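Vlm2 (Streptomyces tsusimaensis, PDB 6ECB) is a nonribosomal peptide synthetase of valinomycin biosynthesis, seen here as its C-terminal thioesterase domain, which probably oligomerises and cyclises the depsipeptide chain to release the product. Local coordinates at residues Leu213-Gln216 with Met217-Leu220; Ala202-Ser205 with Glu206-Asp210; Ile116-Tyr119 with Leu120-Leu124. All blocks are in the same frame, centred on the assembly; numbering follows the deposited sequence.

Contact 1: residues Leu213-Gln216 with Met217-Leu220; sequences LRLQ and MHQL
The imidazole of His218 and the side-chain amide of Gln219 both meet Leu215, whose CD1 branch serves the two groups. Leu215 CD1 lies obliquely to the His218 ring, 4.1 Å from His218 CD2, and is also 4.0 Å from the amide carbon Gln219 CD. At the rim of the imidazole, NE2 reaches the carbonyl oxygen of Pro84, a bond that calls for a hydrogen on this nitrogen and helps fix the ring's rotation. The Gln219 amide is held at both ends: OE1 accepts from the amide N of Gly48, and NE2 is bonded to the hydroxyl of Tyr222. Glutamine suits this buried place because one flat group can offer an acceptor and a donor, while its methylenes pack against leucine. Gln219 CG stands beside its own backbone N (chi1 -65°), a turn that carries this methylene back to 3.4 Å from Leu215 O.

These are i to i+3 and i to i+4 neighbours on helix 206-220, which belongs to the helical insertion between strands 134-137 and 237-241 of the alpha/beta-hydrolase fold, consistent with the lid of such thioesterases. Backbone bonds run regularly: Met217 N donates to Leu213 O (3.1 Å), and Leu220 N to Gln216 O (2.8 Å).

On another side of the helix, Gln216 and Leu220 run alongside each other in a common direction, Gln216 CG 3.9 Å from Leu220 CD1. The aliphatic part of the glutamine thus continues the apolar surface of the leucine, and both side chains touch Ile162 of helix 157-165, as does Met217. Leu213 adds a contact with Leu163 of that helix, whereas the guanidinium of Arg214, on the exposed side, pairs through NE with Asp210 one turn earlier.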
ATOM      1  N   LEU A 213       7.387  -0.052 -12.685  1.00 22.75           N
ATOM      2  CA  LEU A 213       8.770   0.168 -12.275  1.00 23.18           C
ATOM      3  C   LEU A 213       9.174   1.628 -12.461  1.00 24.10           C
ATOM      4  O   LEU A 213       9.904   2.189 -11.633  1.00 23.21           O
ATOM      5  CB  LEU A 213       9.698  -0.752 -13.051  1.00 24.55           C
ATOM      6  CG  LEU A 213       9.543  -2.240 -12.742  1.00 31.56           C
ATOM      7  CD1 LEU A 213      10.266  -3.064 -13.789  1.00 34.72           C
ATOM      8  CD2 LEU A 213      10.087  -2.513 -11.350  1.00 30.28           C
ATOM      9  N   ARG A 214       8.680   2.272 -13.519  1.00 23.98           N
ATOM     10  CA  ARG A 214       9.012   3.679 -13.732  1.00 24.35           C
ATOM     11  C   ARG A 214       8.322   4.564 -12.702  1.00 23.08           C
ATOM     12  O   ARG A 214       8.946   5.469 -12.140  1.00 23.06           O
ATOM     13  CB  ARG A 214       8.638   4.112 -15.150  1.00 25.44           C
ATOM     14  CG  ARG A 214       9.454   3.443 -16.252  1.00 27.01           C
ATOM     15  CD  ARG A 214       9.044   3.927 -17.656  1.00 30.61           C
ATOM     16  NE  ARG A 214       9.802   3.213 -18.690  1.00 36.14           N
ATOM     17  CZ  ARG A 214      11.066   3.488 -19.001  1.00 52.42           C
ATOM     18  NH1 ARG A 214      11.717   4.473 -18.379  1.00 53.50           N
ATOM     19  NH2 ARG A 214      11.680   2.782 -19.941  1.00 45.78           N
ATOM     20  N   LEU A 215       7.043   4.313 -12.416  1.00 22.13           N
ATOM     21  CA  LEU A 215       6.370   5.111 -11.394  1.00 21.03           C
ATOM     22  C   LEU A 215       6.984   4.854 -10.018  1.00 20.30           C
ATOM     23  O   LEU A 215       7.098   5.763  -9.195  1.00 19.87           O
ATOM     24  CB  LEU A 215       4.869   4.815 -11.384  1.00 20.33           C
ATOM     25  CG  LEU A 215       4.034   5.595 -10.361  1.00 19.31           C
ATOM     26  CD1 LEU A 215       4.227   7.109 -10.511  1.00 19.69           C
ATOM     27  CD2 LEU A 215       2.573   5.218 -10.533  1.00 18.93           C
ATOM     28  N   GLN A 216       7.404   3.621  -9.754  1.00 20.34           N
ATOM     29  CA  GLN A 216       8.041   3.320  -8.476  1.00 19.86           C
ATOM     30  C   GLN A 216       9.307   4.142  -8.273  1.00 20.50           C
ATOM     31  O   GLN A 216       9.497   4.745  -7.212  1.00 22.21           O
ATOM     32  CB  GLN A 216       8.362   1.822  -8.391  1.00 22.09           C
ATOM     33  CG  GLN A 216       8.994   1.441  -7.068  1.00 21.58           C
ATOM     34  CD  GLN A 216       9.323  -0.047  -7.025  1.00 26.66           C
ATOM     35  OE1 GLN A 216       9.830  -0.601  -7.989  1.00 25.73           O
ATOM     36  NE2 GLN A 216       9.014  -0.692  -5.907  1.00 29.86           N
ATOM     37  N   MET A 217      10.200   4.168  -9.272  1.00 21.69           N
ATOM     38  CA  MET A 217      11.423   4.959  -9.151  1.00 22.51           C
ATOM     39  C   MET A 217      11.089   6.418  -8.882  1.00 23.25           C
ATOM     40  O   MET A 217      11.729   7.072  -8.053  1.00 23.94           O
ATOM     41  CB  MET A 217      12.270   4.846 -10.424  1.00 24.03           C
ATOM     42  CG  MET A 217      13.697   5.360 -10.242  1.00 44.45           C
ATOM     43  SD  MET A 217      14.659   4.337  -9.100  1.00 58.56           S
ATOM     44  CE  MET A 217      14.059   2.712  -9.529  1.00 37.28           C
ATOM     45  N   HIS A 218      10.068   6.940  -9.566  1.00 23.12           N
ATOM     46  CA  HIS A 218       9.647   8.323  -9.353  1.00 21.87           C
ATOM     47  C   HIS A 218       9.188   8.553  -7.914  1.00 20.70           C
ATOM     48  O   HIS A 218       9.585   9.527  -7.270  1.00 21.09           O
ATOM     49  CB  HIS A 218       8.515   8.659 -10.323  1.00 21.92           C
ATOM     50  CG  HIS A 218       7.837   9.950 -10.037  1.00 21.66           C
ATOM     51  ND1 HIS A 218       8.411  11.165 -10.347  1.00 22.59           N
ATOM     52  CD2 HIS A 218       6.632  10.225  -9.489  1.00 20.72           C
ATOM     53  CE1 HIS A 218       7.592  12.136  -9.977  1.00 22.21           C
ATOM     54  NE2 HIS A 218       6.505  11.593  -9.456  1.00 21.08           N
ATOM     55  N   GLN A 219       8.335   7.672  -7.403  1.00 19.74           N
ATOM     56  CA  GLN A 219       7.764   7.895  -6.076  1.00 20.26           C
ATOM     57  C   GLN A 219       8.768   7.590  -4.973  1.00 19.62           C
ATOM     58  O   GLN A 219       8.662   8.140  -3.863  1.00 20.11           O
ATOM     59  CB  GLN A 219       6.513   7.055  -5.903  1.00 19.69           C
ATOM     60  CG  GLN A 219       5.392   7.469  -6.845  1.00 17.89           C
ATOM     61  CD  GLN A 219       4.090   6.851  -6.503  1.00 18.55           C
ATOM     62  OE1 GLN A 219       3.964   5.626  -6.468  1.00 19.00           O
ATOM     63  NE2 GLN A 219       3.086   7.690  -6.225  1.00 19.87           N
ATOM     64  N   LEU A 220       9.738   6.733  -5.254  1.00 20.66           N
ATOM     65  CA  LEU A 220      10.831   6.540  -4.307  1.00 24.53           C
ATOM     66  C   LEU A 220      11.651   7.799  -4.104  1.00 25.61           C
ATOM     67  O   LEU A 220      12.390   7.872  -3.122  1.00 24.34           O
ATOM     68  CB  LEU A 220      11.745   5.401  -4.769  1.00 28.78           C
ATOM     69  CG  LEU A 220      11.134   4.006  -4.612  1.00 26.25           C
ATOM     70  CD1 LEU A 220      12.042   2.958  -5.191  1.00 29.92           C
ATOM     71  CD2 LEU A 220      10.822   3.689  -3.132  1.00 29.37           C
TER

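Contact 2: residues Ala202-Ser205 with Glu206-Asp210; sequences AFLS and EDYLD
Phe203 presents the edge of its ring to a face of Tyr208, a T-shaped pair with centroids 5.1 Å apart and planes at 63°. Phe203 CD1 does the touching: it stands above the tyrosine ring toward the rim, 3.7 Å from Tyr208 CZ. Leu204 comes to the same ring obliquely, with Leu204 CD1 3.8 Å from Tyr208 CD2, and the same methyl reaches Leu209 CB at 4.0 Å. A branched apolar tip can thus fill the angle between two residues of the first helical turn.

Next to these apolar contacts, Ser205 is the N-cap of helix 206-220. Ser205 OG accepts from Tyr208 N at 3.1 Å, with an N-H...O angle of 164°, while Ser205 O takes the first i to i+4 bond, from Leu209 N at 2.9 Å. With OG between the backbone N and the carbonyl carbon (chi1 57°), the short serine side chain stands within reach of the first amides, which have no helical carbonyl one turn earlier to bond to. An inverse gamma turn centred on Leu204, closed by Ser205 N to Phe203 O, brings the chain round before the cap.

Farther out, the Tyr208 hydroxyl bonds to Glu71 and Thr50, which restrain the ring against Phe203. Leu204 and Leu209 pack on helix 183-194 and so join it to the start of helix 206-220, while Tyr208 reaches Glu71 at the end of strand 67-71.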
ATOM      1  N   ALA A 202      -4.463 -10.894 -14.963  1.00 47.35           N
ATOM      2  CA  ALA A 202      -5.414 -10.036 -15.659  1.00 53.46           C
ATOM      3  C   ALA A 202      -4.782  -8.702 -16.031  1.00 45.52           C
ATOM      4  O   ALA A 202      -5.071  -8.147 -17.099  1.00 56.61           O
ATOM      5  CB  ALA A 202      -6.645  -9.808 -14.782  1.00 51.67           C
ATOM      6  N   PHE A 203      -3.920  -8.171 -15.161  1.00 44.53           N
ATOM      7  CA  PHE A 203      -3.343  -6.856 -15.383  1.00 43.63           C
ATOM      8  C   PHE A 203      -1.820  -6.808 -15.453  1.00 57.66           C
ATOM      9  O   PHE A 203      -1.289  -5.845 -16.007  1.00 37.89           O
ATOM     10  CB  PHE A 203      -3.799  -5.895 -14.282  1.00 48.08           C
ATOM     11  CG  PHE A 203      -3.363  -6.302 -12.912  1.00 38.96           C
ATOM     12  CD1 PHE A 203      -2.146  -5.896 -12.418  1.00 37.96           C
ATOM     13  CD2 PHE A 203      -4.176  -7.104 -12.116  1.00 45.60           C
ATOM     14  CE1 PHE A 203      -1.735  -6.261 -11.147  1.00 37.63           C
ATOM     15  CE2 PHE A 203      -3.770  -7.469 -10.831  1.00 41.70           C
ATOM     16  CZ  PHE A 203      -2.549  -7.053 -10.352  1.00 40.74           C
ATOM     17  N   LEU A 204      -1.101  -7.802 -14.931  1.00 33.16           N
ATOM     18  CA  LEU A 204       0.357  -7.694 -14.827  1.00 39.30           C
ATOM     19  C   LEU A 204       1.029  -8.166 -16.123  1.00 36.76           C
ATOM     20  O   LEU A 204       1.682  -9.206 -16.206  1.00 36.37           O
ATOM     21  CB  LEU A 204       0.844  -8.454 -13.605  1.00 40.30           C
ATOM     22  CG  LEU A 204       2.319  -8.358 -13.224  1.00 52.58           C
ATOM     23  CD1 LEU A 204       2.992  -7.116 -13.749  1.00 55.72           C
ATOM     24  CD2 LEU A 204       2.425  -8.424 -11.714  1.00 47.01           C
ATOM     25  N   SER A 205       0.900  -7.322 -17.140  1.00 30.89           N
ATOM     26  CA  SER A 205       1.508  -7.516 -18.445  1.00 32.66           C
ATOM     27  C   SER A 205       2.919  -6.925 -18.484  1.00 31.39           C
ATOM     28  O   SER A 205       3.361  -6.252 -17.552  1.00 30.55           O
ATOM     29  CB  SER A 205       0.665  -6.831 -19.505  1.00 40.66           C
ATOM     30  OG  SER A 205       0.550  -5.466 -19.135  1.00 36.70           O
ATOM     31  N   GLU A 206       3.615  -7.163 -19.598  1.00 32.62           N
ATOM     32  CA  GLU A 206       4.921  -6.533 -19.805  1.00 33.08           C
ATOM     33  C   GLU A 206       4.814  -5.015 -19.695  1.00 37.15           C
ATOM     34  O   GLU A 206       5.640  -4.361 -19.043  1.00 32.83           O
ATOM     35  CB  GLU A 206       5.481  -6.933 -21.168  1.00 39.13           C
ATOM     36  CG  GLU A 206       6.839  -6.321 -21.463  1.00 51.83           C
ATOM     37  CD  GLU A 206       7.314  -6.617 -22.872  1.00 61.84           C
ATOM     38  OE1 GLU A 206       6.823  -7.596 -23.468  1.00 59.61           O
ATOM     39  OE2 GLU A 206       8.163  -5.852 -23.380  1.00 65.28           O
ATOM     40  N   ASP A 207       3.778  -4.442 -20.306  1.00 37.39           N
ATOM     41  CA  ASP A 207       3.576  -2.998 -20.265  1.00 36.42           C
ATOM     42  C   ASP A 207       3.275  -2.504 -18.851  1.00 31.81           C
ATOM     43  O   ASP A 207       3.788  -1.464 -18.422  1.00 30.88           O
ATOM     44  CB  ASP A 207       2.438  -2.644 -21.209  1.00 43.74           C
ATOM     45  CG  ASP A 207       2.255  -1.169 -21.353  1.00 54.42           C
ATOM     46  OD1 ASP A 207       3.174  -0.525 -21.902  1.00 58.90           O
ATOM     47  OD2 ASP A 207       1.196  -0.664 -20.910  1.00 49.78           O
ATOM     48  N   TYR A 208       2.410  -3.210 -18.118  1.00 28.93           N
ATOM     49  CA  TYR A 208       2.101  -2.811 -16.755  1.00 29.58           C
ATOM     50  C   TYR A 208       3.346  -2.832 -15.886  1.00 27.30           C
ATOM     51  O   TYR A 208       3.566  -1.933 -15.067  1.00 25.51           O
ATOM     52  CB  TYR A 208       1.040  -3.755 -16.175  1.00 29.01           C
ATOM     53  CG  TYR A 208       0.512  -3.359 -14.835  1.00 24.37           C
ATOM     54  CD1 TYR A 208      -0.654  -2.610 -14.710  1.00 25.52           C
ATOM     55  CD2 TYR A 208       1.164  -3.739 -13.669  1.00 25.10           C
ATOM     56  CE1 TYR A 208      -1.145  -2.259 -13.482  1.00 26.83           C
ATOM     57  CE2 TYR A 208       0.685  -3.392 -12.450  1.00 24.63           C
ATOM     58  CZ  TYR A 208      -0.470  -2.642 -12.359  1.00 25.54           C
ATOM     59  OH  TYR A 208      -0.926  -2.306 -11.142  1.00 25.47           O
ATOM     60  N   LEU A 209       4.157  -3.873 -16.021  1.00 28.36           N
ATOM     61  CA  LEU A 209       5.362  -3.969 -15.208  1.00 25.51           C
ATOM     62  C   LEU A 209       6.297  -2.797 -15.478  1.00 25.70           C
ATOM     63  O   LEU A 209       6.882  -2.222 -14.551  1.00 27.43           O
ATOM     64  CB  LEU A 209       6.061  -5.299 -15.508  1.00 28.35           C
ATOM     65  CG  LEU A 209       7.389  -5.537 -14.800  1.00 33.53           C
ATOM     66  CD1 LEU A 209       7.217  -5.512 -13.290  1.00 36.55           C
ATOM     67  CD2 LEU A 209       7.980  -6.861 -15.266  1.00 30.51           C
ATOM     68  N   ASP A 210       6.485  -2.463 -16.754  1.00 26.49           N
ATOM     69  CA  ASP A 210       7.312  -1.315 -17.106  1.00 27.03           C
ATOM     70  C   ASP A 210       6.775  -0.041 -16.473  1.00 25.90           C
ATOM     71  O   ASP A 210       7.531   0.751 -15.891  1.00 26.94           O
ATOM     72  CB  ASP A 210       7.360  -1.185 -18.629  1.00 34.76           C
ATOM     73  CG  ASP A 210       8.324  -0.115 -19.079  1.00 66.27           C
ATOM     74  OD1 ASP A 210       9.541  -0.318 -18.873  1.00 73.76           O
ATOM     75  OD2 ASP A 210       7.873   0.921 -19.622  1.00 80.67           O
TER

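Contact 3: residues Ile116-Tyr119 with Leu120-Leu124; sequences IAFY and LATML
Phe118 and Thr122 meet as i to i+4 neighbours on helix 112-126, the helix that follows the presumed nucleophile elbow of this alpha/beta-hydrolase fold. The methyl Thr122 CG2 approaches the phenyl ring obliquely, 3.7 Å from Phe118 CE1. The ring swings forward along the helix because its CG lies anti to the backbone N (chi1 179°), and threonine's small methyl can pack beside it.

The other branch of Thr122 is polar and turns back on the main chain. The hydroxyl Thr122 OG1 donates to Tyr119 O at 2.8 Å, and Met123 N donates to the same oxygen at 2.9 Å. Both donors come from one face of the carbonyl plane, so a single oxygen serves the helical bond and also satisfies the buried hydroxyl. Threonine fits here because its polar and apolar branches find separate partners. Elsewhere the regular pattern holds, as in Leu120 N to Ile116 O at 2.7 Å.

Tyr119 turns its ring to an edge-to-face pair with Phe86, and its hydroxyl bonds to Leu228 O. The small Ala117, with Leu120 and Leu124, lets the helix lie against Ile107 of strand 105-110. Ala117 and Phe118 also touch Leu134 of strand 134-137, completing the beta-alpha-beta crossover, while Ile116 and Met123 pack on helix 86-97.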
ATOM      1  N   ILE A 116       0.216   8.154   2.081  1.00 16.26           N
ATOM      2  CA  ILE A 116      -0.844   8.586   1.193  1.00 13.74           C
ATOM      3  C   ILE A 116      -2.197   8.428   1.877  1.00 17.05           C
ATOM      4  O   ILE A 116      -3.053   9.314   1.809  1.00 18.79           O
ATOM      5  CB  ILE A 116      -0.795   7.803  -0.134  1.00 15.16           C
ATOM      6  CG1 ILE A 116       0.477   8.171  -0.894  1.00 15.36           C
ATOM      7  CG2 ILE A 116      -2.021   8.158  -0.977  1.00 16.67           C
ATOM      8  CD1 ILE A 116       0.718   7.296  -2.121  1.00 17.23           C
ATOM      9  N   ALA A 117      -2.399   7.297   2.549  1.00 16.01           N
ATOM     10  CA  ALA A 117      -3.663   7.034   3.236  1.00 14.28           C
ATOM     11  C   ALA A 117      -3.942   8.069   4.318  1.00 15.86           C
ATOM     12  O   ALA A 117      -5.084   8.520   4.477  1.00 16.17           O
ATOM     13  CB  ALA A 117      -3.625   5.632   3.832  1.00 14.91           C
ATOM     14  N   PHE A 118      -2.915   8.453   5.081  1.00 16.72           N
ATOM     15  CA  PHE A 118      -3.118   9.493   6.095  1.00 15.47           C
ATOM     16  C   PHE A 118      -3.614  10.782   5.455  1.00 17.54           C
ATOM     17  O   PHE A 118      -4.622  11.375   5.877  1.00 16.40           O
ATOM     18  CB  PHE A 118      -1.810   9.748   6.867  1.00 15.19           C
ATOM     19  CG  PHE A 118      -1.947  10.841   7.910  1.00 17.40           C
ATOM     20  CD1 PHE A 118      -1.802  12.178   7.570  1.00 20.04           C
ATOM     21  CD2 PHE A 118      -2.288  10.521   9.222  1.00 17.23           C
ATOM     22  CE1 PHE A 118      -1.977  13.176   8.535  1.00 21.24           C
ATOM     23  CE2 PHE A 118      -2.468  11.512  10.174  1.00 16.74           C
ATOM     24  CZ  PHE A 118      -2.324  12.825   9.836  1.00 17.14           C
ATOM     25  N   TYR A 119      -2.930  11.226   4.398  1.00 16.16           N
ATOM     26  CA  TYR A 119      -3.296  12.484   3.771  1.00 16.07           C
ATOM     27  C   TYR A 119      -4.624  12.374   3.016  1.00 17.91           C
ATOM     28  O   TYR A 119      -5.407  13.335   3.001  1.00 18.70           O
ATOM     29  CB  TYR A 119      -2.184  12.931   2.837  1.00 17.98           C
ATOM     30  CG  TYR A 119      -1.119  13.773   3.503  1.00 21.68           C
ATOM     31  CD1 TYR A 119      -0.029  13.195   4.122  1.00 18.17           C
ATOM     32  CD2 TYR A 119      -1.177  15.152   3.440  1.00 36.78           C
ATOM     33  CE1 TYR A 119       0.944  13.957   4.713  1.00 18.58           C
ATOM     34  CE2 TYR A 119      -0.191  15.927   4.017  1.00 37.98           C
ATOM     35  CZ  TYR A 119       0.857  15.317   4.665  1.00 27.06           C
ATOM     36  OH  TYR A 119       1.853  16.100   5.239  1.00 32.94           O
ATOM     37  N   LEU A 120      -4.886  11.208   2.417  1.00 16.60           N
ATOM     38  CA  LEU A 120      -6.175  10.916   1.783  1.00 18.43           C
ATOM     39  C   LEU A 120      -7.310  11.074   2.788  1.00 17.54           C
ATOM     40  O   LEU A 120      -8.321  11.757   2.533  1.00 18.53           O
ATOM     41  CB  LEU A 120      -6.126   9.468   1.245  1.00 21.35           C
ATOM     42  CG  LEU A 120      -7.122   8.915   0.284  1.00 33.77           C
ATOM     43  CD1 LEU A 120      -6.556   7.570  -0.173  1.00 23.95           C
ATOM     44  CD2 LEU A 120      -8.437   8.813   0.974  1.00 22.47           C
ATOM     45  N   ALA A 121      -7.147  10.460   3.951  1.00 16.97           N
ATOM     46  CA  ALA A 121      -8.151  10.593   5.002  1.00 18.35           C
ATOM     47  C   ALA A 121      -8.352  12.048   5.402  1.00 18.61           C
ATOM     48  O   ALA A 121      -9.495  12.483   5.608  1.00 17.99           O
ATOM     49  CB  ALA A 121      -7.758   9.742   6.202  1.00 17.55           C
ATOM     50  N   THR A 122      -7.267  12.828   5.530  1.00 18.04           N
ATOM     51  CA  THR A 122      -7.461  14.219   5.920  1.00 16.65           C
ATOM     52  C   THR A 122      -8.227  14.967   4.845  1.00 20.73           C
ATOM     53  O   THR A 122      -9.096  15.796   5.155  1.00 20.95           O
ATOM     54  CB  THR A 122      -6.144  14.958   6.232  1.00 29.32           C
ATOM     55  OG1 THR A 122      -5.448  15.269   5.030  1.00 32.55           O
ATOM     56  CG2 THR A 122      -5.255  14.166   7.126  1.00 19.79           C
ATOM     57  N   MET A 123      -7.955  14.657   3.573  1.00 19.58           N
ATOM     58  CA  MET A 123      -8.672  15.314   2.486  1.00 17.71           C
ATOM     59  C   MET A 123     -10.155  14.936   2.477  1.00 18.77           C
ATOM     60  O   MET A 123     -11.009  15.795   2.234  1.00 19.81           O
ATOM     61  CB  MET A 123      -8.030  14.962   1.142  1.00 21.05           C
ATOM     62  CG  MET A 123      -8.515  15.760  -0.039  1.00 40.93           C
ATOM     63  SD  MET A 123      -7.375  15.576  -1.451  1.00 48.02           S
ATOM     64  CE  MET A 123      -5.888  16.328  -0.835  1.00 53.26           C
ATOM     65  N   LEU A 124     -10.480  13.666   2.722  1.00 19.52           N
ATOM     66  CA  LEU A 124     -11.886  13.280   2.801  1.00 17.76           C
ATOM     67  C   LEU A 124     -12.586  14.030   3.929  1.00 17.13           C
ATOM     68  O   LEU A 124     -13.694  14.526   3.752  1.00 18.61           O
ATOM     69  CB  LEU A 124     -12.002  11.769   2.991  1.00 18.00           C
ATOM     70  CG  LEU A 124     -11.565  10.946   1.776  1.00 16.98           C
ATOM     71  CD1 LEU A 124     -11.553   9.474   2.146  1.00 20.11           C
ATOM     72  CD2 LEU A 124     -12.457  11.177   0.565  1.00 21.56           C
TER

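How the contacts relate
From the N terminus, the chain first makes contact 3, on the helix joining strands 105-110 and 134-137 in the hydrolase core. After strand 134-137 it leaves the sheet for the helical insertion, where contact 2 turns the loop after helix 183-194 into helix 206-220. Contact 1 follows two residues on, farther along that helix, about 15 Å away between centres. All three are local and in series: none nests in or crosses another, and none closes a long loop. Contacts 1 and 3 come to about 5 Å at their nearest atoms without touching; contacts 2 and 3 stay about 13 Å apart, likewise between nearest atoms. Contact 3 ties helix to sheet; contacts 2 and 1 tie helix 206-220 to helices 183-194 and 157-165.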